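Local coordinates for protein upstream of N-ras, isoform A (Drosophila melanogaster, PDB 4QQB) that binds RNA through its cold-shock domains and regulates dosage compensation, its first such domain associating with the 3'-UTR of msl-2 transcripts, at residues 5-11 and 47-53. Sequence-based numbering, arbitrary orientation.
Sequences TRETGII and GDPVEFE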
ATOM      1  N   THR E   5      13.469 -26.900 -15.855  1.00139.59           N
ATOM      2  CA  THR E   5      14.123 -27.878 -14.970  1.00126.99           C
ATOM      3  C   THR E   5      13.416 -28.021 -13.601  1.00120.44           C
ATOM      4  O   THR E   5      13.755 -27.344 -12.626  1.00117.63           O
ATOM      5  CB  THR E   5      15.642 -27.579 -14.817  1.00121.00           C
ATOM      6  OG1 THR E   5      16.210 -28.434 -13.820  1.00115.31           O
ATOM      7  CG2 THR E   5      15.921 -26.108 -14.456  1.00119.91           C
ATOM      8  N   ARG E   6      12.439 -28.926 -13.550  1.00110.65           N
ATOM      9  CA  ARG E   6      11.601 -29.130 -12.363  1.00104.24           C
ATOM     10  C   ARG E   6      12.213 -30.153 -11.403  1.00102.23           C
ATOM     11  O   ARG E   6      12.883 -31.089 -11.829  1.00103.91           O
ATOM     12  CB  ARG E   6      10.210 -29.608 -12.782  1.00 99.36           C
ATOM     13  CG  ARG E   6       9.525 -28.729 -13.816  1.00 99.42           C
ATOM     14  CD  ARG E   6       8.608 -27.702 -13.179  1.00102.53           C
ATOM     15  NE  ARG E   6       7.379 -28.314 -12.671  1.00106.30           N
ATOM     16  CZ  ARG E   6       6.274 -27.647 -12.329  1.00108.42           C
ATOM     17  NH1 ARG E   6       6.212 -26.325 -12.439  1.00112.48           N
ATOM     18  NH2 ARG E   6       5.217 -28.307 -11.875  1.00108.28           N
ATOM     19  N   GLU E   7      11.979 -29.965 -10.106  1.00101.39           N
ATOM     20  CA  GLU E   7      12.386 -30.933  -9.086  1.00 98.97           C
ATOM     21  C   GLU E   7      11.285 -31.090  -8.025  1.00 95.95           C
ATOM     22  O   GLU E   7      10.212 -30.487  -8.148  1.00 89.63           O
ATOM     23  CB  GLU E   7      13.745 -30.553  -8.472  1.00101.74           C
ATOM     24  CG  GLU E   7      13.843 -29.166  -7.851  1.00104.93           C
ATOM     25  CD  GLU E   7      15.012 -29.043  -6.877  1.00110.02           C
ATOM     26  OE1 GLU E   7      15.106 -29.880  -5.945  1.00114.07           O
ATOM     27  OE2 GLU E   7      15.831 -28.109  -7.031  1.00105.52           O
ATOM     28  N   THR E   8      11.542 -31.905  -7.001  1.00 93.26           N
ATOM     29  CA  THR E   8      10.508 -32.290  -6.040  1.00 91.88           C
ATOM     30  C   THR E   8      10.873 -31.972  -4.591  1.00 93.69           C
ATOM     31  O   THR E   8      12.055 -31.846  -4.233  1.00 92.18           O
ATOM     32  CB  THR E   8      10.212 -33.797  -6.125  1.00 90.92           C
ATOM     33  OG1 THR E   8      11.321 -34.535  -5.601  1.00 92.21           O
ATOM     34  CG2 THR E   8       9.964 -34.218  -7.564  1.00 91.05           C
ATOM     35  N   GLY E   9       9.836 -31.865  -3.764  1.00 93.42           N
ATOM     36  CA  GLY E   9       9.995 -31.566  -2.341  1.00 92.77           C
ATOM     37  C   GLY E   9       8.727 -31.795  -1.532  1.00 91.49           C
ATOM     38  O   GLY E   9       7.657 -32.070  -2.089  1.00 88.69           O
ATOM     39  N   ILE E  10       8.855 -31.679  -0.211  1.00 89.86           N
ATOM     40  CA  ILE E  10       7.731 -31.858   0.709  1.00 91.53           C
ATOM     41  C   ILE E  10       7.428 -30.539   1.413  1.00 86.29           C
ATOM     42  O   ILE E  10       8.350 -29.798   1.771  1.00 87.60           O
ATOM     43  CB  ILE E  10       8.041 -32.905   1.809  1.00 98.49           C
ATOM     44  CG1 ILE E  10       8.877 -34.081   1.271  1.00103.42           C
ATOM     45  CG2 ILE E  10       6.749 -33.398   2.459  1.00 97.82           C
ATOM     46  CD1 ILE E  10       8.202 -34.898   0.190  1.00108.06           C
ATOM     47  N   ILE E  11       6.143 -30.270   1.638  1.00 77.96           N
ATOM     48  CA  ILE E  11       5.716 -29.091   2.398  1.00 75.26           C
ATOM     49  C   ILE E  11       6.170 -29.206   3.865  1.00 74.27           C
ATOM     50  O   ILE E  11       5.769 -30.112   4.588  1.00 72.54           O
ATOM     51  CB  ILE E  11       4.180 -28.901   2.351  1.00 75.63           C
ATOM     52  CG1 ILE E  11       3.672 -28.746   0.906  1.00 75.01           C
ATOM     53  CG2 ILE E  11       3.754 -27.701   3.190  1.00 74.34           C
ATOM     54  CD1 ILE E  11       4.078 -27.464   0.220  1.00 77.45           C
ATOM     55  N   GLY E  47       3.313 -31.892   4.746  1.00 91.34           N
ATOM     56  CA  GLY E  47       3.527 -33.275   4.329  1.00 91.90           C
ATOM     57  C   GLY E  47       3.156 -33.562   2.885  1.00 93.05           C
ATOM     58  O   GLY E  47       3.644 -34.533   2.311  1.00 89.29           O
ATOM     59  N   ASP E  48       2.293 -32.737   2.291  1.00 94.42           N
ATOM     60  CA  ASP E  48       1.955 -32.892   0.876  1.00 96.27           C
ATOM     61  C   ASP E  48       3.216 -32.811   0.005  1.00100.32           C
ATOM     62  O   ASP E  48       4.091 -31.984   0.252  1.00 99.70           O
ATOM     63  CB  ASP E  48       0.946 -31.833   0.426  1.00 96.33           C
ATOM     64  CG  ASP E  48      -0.463 -32.116   0.920  1.00102.09           C
ATOM     65  OD1 ASP E  48      -0.899 -33.286   0.872  1.00107.55           O
ATOM     66  OD2 ASP E  48      -1.151 -31.163   1.342  1.00105.31           O
ATOM     67  N   PRO E  49       3.323 -33.693  -1.002  1.00108.20           N
ATOM     68  CA  PRO E  49       4.485 -33.667  -1.885  1.00105.57           C
ATOM     69  C   PRO E  49       4.258 -32.733  -3.069  1.00100.11           C
ATOM     70  O   PRO E  49       3.140 -32.669  -3.594  1.00 97.88           O
ATOM     71  CB  PRO E  49       4.589 -35.120  -2.349  1.00107.31           C
ATOM     72  CG  PRO E  49       3.178 -35.612  -2.350  1.00108.82           C
ATOM     73  CD  PRO E  49       2.406 -34.798  -1.345  1.00109.85           C
ATOM     74  N   VAL E  50       5.310 -32.025  -3.483  1.00 95.77           N
ATOM     75  CA  VAL E  50       5.200 -31.010  -4.539  1.00 89.37           C
ATOM     76  C   VAL E  50       6.366 -30.999  -5.528  1.00 90.59           C
ATOM     77  O   VAL E  50       7.498 -31.387  -5.196  1.00 79.45           O
ATOM     78  CB  VAL E  50       5.069 -29.594  -3.944  1.00 86.75           C
ATOM     79  CG1 VAL E  50       3.689 -29.396  -3.341  1.00 88.18           C
ATOM     80  CG2 VAL E  50       6.152 -29.338  -2.904  1.00 87.44           C
ATOM     81  N   GLU E  51       6.057 -30.537  -6.742  1.00 97.39           N
ATOM     82  CA  GLU E  51       7.029 -30.356  -7.821  1.00102.69           C
ATOM     83  C   GLU E  51       7.113 -28.876  -8.180  1.00101.52           C
ATOM     84  O   GLU E  51       6.095 -28.180  -8.249  1.00100.54           O
ATOM     85  CB  GLU E  51       6.620 -31.162  -9.055  1.00111.40           C
ATOM     86  CG  GLU E  51       7.700 -31.253 -10.125  1.00118.57           C
ATOM     87  CD  GLU E  51       7.343 -32.214 -11.246  1.00124.46           C
ATOM     88  OE1 GLU E  51       8.266 -32.877 -11.776  1.00128.29           O
ATOM     89  OE2 GLU E  51       6.143 -32.310 -11.589  1.00124.93           O
ATOM     90  N   PHE E  52       8.330 -28.406  -8.432  1.00 98.73           N
ATOM     91  CA  PHE E  52       8.593 -26.978  -8.564  1.00 96.37           C
ATOM     92  C   PHE E  52       9.947 -26.743  -9.218  1.00 97.92           C
ATOM     93  O   PHE E  52      10.780 -27.645  -9.286  1.00 95.30           O
ATOM     94  CB  PHE E  52       8.625 -26.344  -7.174  1.00 92.13           C
ATOM     95  CG  PHE E  52       9.700 -26.912  -6.292  1.00 85.93           C
ATOM     96  CD1 PHE E  52      10.989 -26.399  -6.320  1.00 83.38           C
ATOM     97  CD2 PHE E  52       9.435 -27.989  -5.467  1.00 82.95           C
ATOM     98  CE1 PHE E  52      11.985 -26.939  -5.523  1.00 81.03           C
ATOM     99  CE2 PHE E  52      10.427 -28.534  -4.672  1.00 80.73           C
ATOM    100  CZ  PHE E  52      11.704 -28.007  -4.698  1.00 80.11           C
ATOM    101  N   GLU E  53      10.171 -25.511  -9.659  1.00102.94           N
ATOM    102  CA  GLU E  53      11.476 -25.096 -10.153  1.00101.49           C
ATOM    103  C   GLU E  53      12.114 -24.177  -9.120  1.00 94.29           C
ATOM    104  O   GLU E  53      11.483 -23.218  -8.675  1.00 84.00           O
ATOM    105  CB  GLU E  53      11.329 -24.362 -11.489  1.00106.31           C
ATOM    106  CG  GLU E  53      12.656 -23.961 -12.125  1.00109.98           C
ATOM    107  CD  GLU E  53      12.492 -23.184 -13.422  1.00109.58           C
ATOM    108  OE1 GLU E  53      11.531 -22.390 -13.546  1.00103.68           O
ATOM    109  OE2 GLU E  53      13.343 -23.364 -14.317  1.00110.76           O
TER
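Phe52 lies across the strand 7-11 backbone: CE2 is 3.5 Å from Gly9 N, with Gly9 CA in plane at the ring's edge, while Glu7 O sits 3.7 Å above one face. Chi1 of 61° sets CG between the backbone N and carbonyl carbon, swinging the ring over the neighbouring strand. Glycine suits position 9, since a beta carbon there would probably crowd Phe52 CE2. The aliphatic part of Glu7 also meets the ring, Glu7 CG lying 3.7 Å from Phe52 CE1, its carboxylate plane only 20° from the ring plane; beyond, OE2 forms a salt bridge with Arg26, so this buried acid is paired. Farther along the strands, Ile11 CD1 reaches Val50 CG1 at 4.1 Å, branched apolar residues suited to a buried face. Were the ring cut back to an alanine, Gly9 would probably lose its neighbour at the ring edge and Glu7 CG its aromatic partner, opening a gap in the core. Beneath these side chains the strands pair antiparallel: Glu7 and Phe52 exchange two backbone bonds, Glu7 N to Phe52 O being 2.7 Å and nearly straight at 177°, and Gly9 and Val50 exchange two more. At the start of the 5-11 segment, the bent Arg6 chain crosses Glu51, but Arg6 NH2 stays 4.1 Å from Glu51 OE2, beyond a salt bridge. Ile21 and Leu30 also touch Phe52, placing it inside the five-stranded antiparallel barrel, an OB fold, of this cold-shock domain.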